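Local coordinates for protein RmpD (Hexulose-6-phosphate synthase) (Streptococcus mutans, PDB 3EXR) that belongs to the orotidine 5'-phosphate decarboxylase/HUMPS family of enzymes and folds as an eight-stranded parallel TIM barrel, at residues 151-156 with 171-176; 163-168 with 186-191. All blocks are in the same frame, centred on the assembly; numbering follows the deposited sequence.

Both contacts illustrate how the outer helix 155-167 of a TIM barrel is fitted to its neighbours, and both lie in the last quarter of the barrel. Contact 1 joins the loop leading into that helix to strand 170-174 and the glycines that follow it; contact 2 joins the helix's last turns to the chain entering strand 192-195. Their centres are about 13 Å apart. Val171, a residue of contact 1, bridges them: its CG2 packs 3.7 Å from CG1 of Ile165, and its O lies 2.9 Å from N of Phe191, a probable hydrogen bond between strand 170-174 and the residue just before strand 192-195. Contact 1 thus holds the C-terminal end of the strand, contact 2 the C-terminal end of the helix.

Contact 1 (151-156 with 171-176); sequences ETWGEK and VSVTGG
Trp153 meets the segment 171-176 where strand 170-174 gives way to Gly175 and Gly176; positive phi values at both glycines accompany a turn, and the carbonyl of Gly175 faces the indole. With chi1 at -83°, CG of Trp153 stands anti to its own carbonyl carbon, and the ring reaches across to the strand end. NE1 of Trp153 donates to O of Gly175 at 2.8 Å, with an N-H...O angle of 147°. This oxygen lies close to the indole plane, although NE1 is tilted 27° from the plane of the carbonyl. Farther along the same edge, CZ2 of Trp153 comes to 3.6 Å from O of Thr174. CH2 of Trp153, on the six-membered ring, sits 3.8 Å from CB of Val173, approaching obliquely. A water lies 2.8 Å from O of Gly176, close enough to O of Glu151 for a weak bond, and may link the two backbones. Phe185 meets the Trp153 ring edge-to-face, and Gly154 is the N-cap of helix 155-167. One buried indole therefore does two jobs, satisfying its N-H on a backbone carbonyl while its six-membered ring packs on Val173, which should limit rotation of the ring beside the C-terminal end of strand 170-174.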
loop_
_atom_site.group_PDB
_atom_site.type_symbol
_atom_site.label_atom_id
_atom_site.label_comp_id
_atom_site.label_asym_id
_atom_site.label_seq_id
_atom_site.Cartn_x
_atom_site.Cartn_y
_atom_site.Cartn_z
ATOM N N GLU A 151 4.057 -1.113 26.157
ATOM C CA GLU A 151 2.901 -1.322 27.001
ATOM C C GLU A 151 2.204 -2.629 26.700
ATOM O O GLU A 151 2.311 -3.155 25.614
ATOM C CB GLU A 151 1.931 -0.178 26.844
ATOM C CG GLU A 151 2.332 1.039 27.591
ATOM C CD GLU A 151 1.256 2.095 27.628
ATOM O OE1 GLU A 151 0.050 1.768 27.747
ATOM O OE2 GLU A 151 1.642 3.261 27.561
ATOM N N THR A 152 1.489 -3.141 27.684
ATOM C CA THR A 152 0.546 -4.214 27.455
ATOM C C THR A 152 -0.509 -3.738 26.455
ATOM O O THR A 152 -0.694 -2.553 26.260
ATOM C CB THR A 152 -0.139 -4.645 28.763
ATOM O OG1 THR A 152 -0.649 -5.967 28.643
ATOM C CG2 THR A 152 -1.265 -3.697 29.125
ATOM N N TRP A 153 -1.196 -4.689 25.850
ATOM C CA TRP A 153 -2.403 -4.386 25.104
ATOM C C TRP A 153 -3.465 -3.802 26.015
ATOM O O TRP A 153 -3.901 -4.447 26.940
ATOM C CB TRP A 153 -2.946 -5.633 24.423
ATOM C CG TRP A 153 -2.283 -5.925 23.132
ATOM C CD1 TRP A 153 -1.000 -6.277 22.933
ATOM C CD2 TRP A 153 -2.896 -5.896 21.841
ATOM N NE1 TRP A 153 -0.755 -6.463 21.604
ATOM C CE2 TRP A 153 -1.907 -6.239 20.908
ATOM C CE3 TRP A 153 -4.179 -5.620 21.391
ATOM C CZ2 TRP A 153 -2.168 -6.305 19.554
ATOM C CZ3 TRP A 153 -4.430 -5.683 20.049
ATOM C CH2 TRP A 153 -3.435 -6.022 19.145
ATOM N N GLY A 154 -3.902 -2.585 25.726
ATOM C CA GLY A 154 -4.888 -1.945 26.565
ATOM C C GLY A 154 -6.297 -2.459 26.345
ATOM O O GLY A 154 -6.571 -3.119 25.359
ATOM N N GLU A 155 -7.198 -2.142 27.264
ATOM C CA GLU A 155 -8.551 -2.644 27.158
ATOM C C GLU A 155 -9.293 -2.167 25.922
ATOM O O GLU A 155 -10.078 -2.898 25.357
ATOM C CB GLU A 155 -9.370 -2.361 28.415
ATOM C CG GLU A 155 -8.887 -3.111 29.619
ATOM C CD GLU A 155 -9.021 -4.620 29.476
ATOM O OE1 GLU A 155 -10.134 -5.109 29.224
ATOM O OE2 GLU A 155 -8.011 -5.303 29.595
ATOM N N LYS A 156 -9.048 -0.921 25.540
ATOM C CA LYS A 156 -9.666 -0.359 24.343
ATOM C C LYS A 156 -9.302 -1.185 23.106
ATOM O O LYS A 156 -10.181 -1.529 22.327
ATOM C CB LYS A 156 -9.298 1.085 24.143
ATOM N N VAL A 171 -9.888 -12.487 13.144
ATOM C CA VAL A 171 -9.031 -11.358 13.441
ATOM C C VAL A 171 -7.585 -11.808 13.707
ATOM O O VAL A 171 -7.311 -12.688 14.513
ATOM C CB VAL A 171 -9.577 -10.533 14.631
ATOM C CG1 VAL A 171 -8.629 -9.409 15.032
ATOM C CG2 VAL A 171 -10.952 -9.985 14.284
ATOM N N SER A 172 -6.654 -11.214 12.969
ATOM C CA SER A 172 -5.248 -11.373 13.243
ATOM C C SER A 172 -4.782 -10.174 14.047
ATOM O O SER A 172 -5.232 -9.049 13.802
ATOM C CB SER A 172 -4.446 -11.413 11.941
ATOM O OG SER A 172 -4.760 -12.533 11.188
ATOM N N VAL A 173 -3.899 -10.400 15.027
ATOM C CA VAL A 173 -3.329 -9.283 15.767
ATOM C C VAL A 173 -1.815 -9.223 15.545
ATOM O O VAL A 173 -1.156 -10.247 15.304
ATOM C CB VAL A 173 -3.660 -9.342 17.295
ATOM C CG1 VAL A 173 -5.129 -9.234 17.571
ATOM C CG2 VAL A 173 -3.111 -10.616 17.905
ATOM N N THR A 174 -1.270 -8.014 15.638
ATOM C CA THR A 174 0.168 -7.803 15.503
ATOM C C THR A 174 0.610 -6.666 16.379
ATOM O O THR A 174 -0.177 -5.744 16.645
ATOM C CB THR A 174 0.549 -7.548 14.037
ATOM O OG1 THR A 174 1.979 -7.571 13.906
ATOM C CG2 THR A 174 0.084 -6.195 13.542
ATOM N N GLY A 175 1.858 -6.746 16.858
ATOM C CA GLY A 175 2.423 -5.747 17.768
ATOM C C GLY A 175 2.342 -6.194 19.214
ATOM O O GLY A 175 1.302 -6.655 19.642
ATOM N N GLY A 176 3.453 -6.090 19.956
ATOM C CA GLY A 176 3.422 -6.351 21.388
ATOM C C GLY A 176 3.264 -7.822 21.712
ATOM O O GLY A 176 2.747 -8.183 22.783
HETATM O O HOH W 1 2.145 -6.371 24.887
#

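Contact 2 (163-168 with 186-191); sequences KLIEMG and EGVDVF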
loop_
_atom_site.group_PDB
_atom_site.type_symbol
_atom_site.label_atom_id
_atom_site.label_comp_id
_atom_site.label_asym_id
_atom_site.label_seq_id
_atom_site.Cartn_x
_atom_site.Cartn_y
_atom_site.Cartn_z
ATOM N N LYS A 163 -14.957 -7.042 19.454
ATOM C CA LYS A 163 -16.135 -6.642 18.681
ATOM C C LYS A 163 -16.064 -7.121 17.240
ATOM O O LYS A 163 -17.065 -7.556 16.679
ATOM C CB LYS A 163 -16.338 -5.132 18.744
ATOM C CG LYS A 163 -17.568 -4.612 17.951
ATOM C CD LYS A 163 -18.893 -5.221 18.425
ATOM C CE LYS A 163 -20.023 -4.175 18.502
ATOM N NZ LYS A 163 -20.434 -3.598 17.193
ATOM N N LEU A 164 -14.886 -7.032 16.627
ATOM C CA LEU A 164 -14.724 -7.546 15.270
ATOM C C LEU A 164 -14.955 -9.052 15.185
ATOM O O LEU A 164 -15.574 -9.545 14.247
ATOM C CB LEU A 164 -13.348 -7.187 14.722
ATOM C CG LEU A 164 -13.041 -5.737 14.451
ATOM C CD1 LEU A 164 -11.549 -5.607 14.222
ATOM C CD2 LEU A 164 -13.830 -5.194 13.235
ATOM N N ILE A 165 -14.483 -9.780 16.196
ATOM C CA ILE A 165 -14.668 -11.226 16.259
ATOM C C ILE A 165 -16.176 -11.517 16.357
ATOM O O ILE A 165 -16.699 -12.381 15.648
ATOM C CB ILE A 165 -13.896 -11.845 17.464
ATOM C CG1 ILE A 165 -12.384 -11.819 17.193
ATOM C CG2 ILE A 165 -14.387 -13.268 17.755
ATOM C CD1 ILE A 165 -11.476 -12.113 18.395
ATOM N N GLU A 166 -16.868 -10.748 17.199
ATOM C CA GLU A 166 -18.297 -10.973 17.400
ATOM C C GLU A 166 -19.094 -10.676 16.137
ATOM O O GLU A 166 -20.083 -11.340 15.857
ATOM C CB GLU A 166 -18.812 -10.197 18.603
ATOM C CG GLU A 166 -18.519 -10.907 19.935
ATOM C CD GLU A 166 -18.553 -12.454 19.869
ATOM O OE1 GLU A 166 -17.482 -13.111 20.015
ATOM O OE2 GLU A 166 -19.652 -13.027 19.700
ATOM N N MET A 167 -18.631 -9.712 15.342
ATOM C CA MET A 167 -19.252 -9.401 14.043
ATOM C C MET A 167 -19.085 -10.526 13.024
ATOM O O MET A 167 -19.792 -10.558 12.027
ATOM C CB MET A 167 -18.647 -8.118 13.462
ATOM C CG MET A 167 -19.093 -6.868 14.175
ATOM S SD MET A 167 -18.403 -5.380 13.439
ATOM C CE MET A 167 -19.394 -5.214 12.013
ATOM N N GLY A 168 -18.144 -11.438 13.249
ATOM C CA GLY A 168 -17.896 -12.524 12.308
ATOM C C GLY A 168 -16.526 -12.511 11.628
ATOM O O GLY A 168 -16.272 -13.342 10.760
ATOM N N GLU A 186 -6.004 -14.370 26.780
ATOM C CA GLU A 186 -6.784 -15.494 27.273
ATOM C C GLU A 186 -8.278 -15.206 27.108
ATOM O O GLU A 186 -8.750 -14.115 27.425
ATOM C CB GLU A 186 -6.426 -15.796 28.737
ATOM C CG GLU A 186 -6.712 -17.243 29.204
ATOM C CD GLU A 186 -8.203 -17.592 29.323
ATOM O OE1 GLU A 186 -8.966 -16.731 29.787
ATOM O OE2 GLU A 186 -8.621 -18.709 28.921
ATOM N N GLY A 187 -9.002 -16.181 26.581
ATOM C CA GLY A 187 -10.423 -16.014 26.324
ATOM C C GLY A 187 -10.801 -15.202 25.093
ATOM O O GLY A 187 -11.993 -14.990 24.840
ATOM N N VAL A 188 -9.809 -14.740 24.332
ATOM C CA VAL A 188 -10.069 -14.011 23.076
ATOM C C VAL A 188 -9.767 -14.957 21.912
ATOM O O VAL A 188 -8.680 -15.502 21.835
ATOM C CB VAL A 188 -9.211 -12.702 22.974
ATOM C CG1 VAL A 188 -9.566 -11.869 21.737
ATOM C CG2 VAL A 188 -9.388 -11.853 24.233
ATOM N N ASP A 189 -10.751 -15.164 21.047
ATOM C CA ASP A 189 -10.699 -16.108 19.929
ATOM C C ASP A 189 -9.891 -15.546 18.735
ATOM O O ASP A 189 -10.393 -15.408 17.625
ATOM C CB ASP A 189 -12.144 -16.425 19.517
ATOM C CG ASP A 189 -12.250 -17.526 18.489
ATOM O OD1 ASP A 189 -11.465 -18.491 18.555
ATOM O OD2 ASP A 189 -13.134 -17.483 17.596
ATOM N N VAL A 190 -8.636 -15.232 19.007
ATOM C CA VAL A 190 -7.710 -14.685 18.000
ATOM C C VAL A 190 -7.490 -15.744 16.923
ATOM O O VAL A 190 -7.213 -16.904 17.233
ATOM C CB VAL A 190 -6.345 -14.301 18.639
ATOM C CG1 VAL A 190 -5.302 -13.943 17.576
ATOM C CG2 VAL A 190 -6.509 -13.165 19.639
ATOM N N PHE A 191 -7.565 -15.337 15.656
ATOM C CA PHE A 191 -7.390 -16.269 14.530
ATOM C C PHE A 191 -5.921 -16.554 14.243
ATOM O O PHE A 191 -5.540 -17.696 14.035
ATOM C CB PHE A 191 -8.097 -15.722 13.276
ATOM C CG PHE A 191 -7.791 -16.488 12.007
ATOM C CD1 PHE A 191 -8.214 -17.806 11.847
ATOM C CD2 PHE A 191 -7.121 -15.875 10.960
ATOM C CE1 PHE A 191 -7.950 -18.506 10.698
ATOM C CE2 PHE A 191 -6.866 -16.588 9.779
ATOM C CZ PHE A 191 -7.282 -17.901 9.660
#
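Two torsions bring Ile165 against the segment 186-191: chi1 of -72° sets CG1 beside the backbone N, and chi2 of 167° extends the chain so that CD1 leads. CD1 of Ile165 lies 3.6 Å from O of Asp189 and 3.9 Å from CG1 of Val188, while the shorter branch, CG2 of Ile165, comes to 4.3 Å from CB of Asp189. Asp189 is the centre of an inverse gamma turn, closed by a weak bond from N of Val190 to O of Val188 at 2.8 Å, and the turn brings its backbone up to the isoleucine. On the other side of the contact, Gly168, the first residue past the helical turns, forms a Schellman motif, with N of Gly168 3.0 Å from O of Ile165. Val188 also touches Val161 and Lys162, about one turn before Ile165 on the same helix, and its O accepts a bond from NE1 of Trp220 in the C-terminal helix. No hydrogen bond or salt bridge joins the two segments; OE1 of Glu166 and OD2 of Asp189, like charges, stay 6.6 Å apart. Between these two segments the contact is therefore van der Waals, led by CD1 of Ile165 against a valine methyl and a backbone carbonyl.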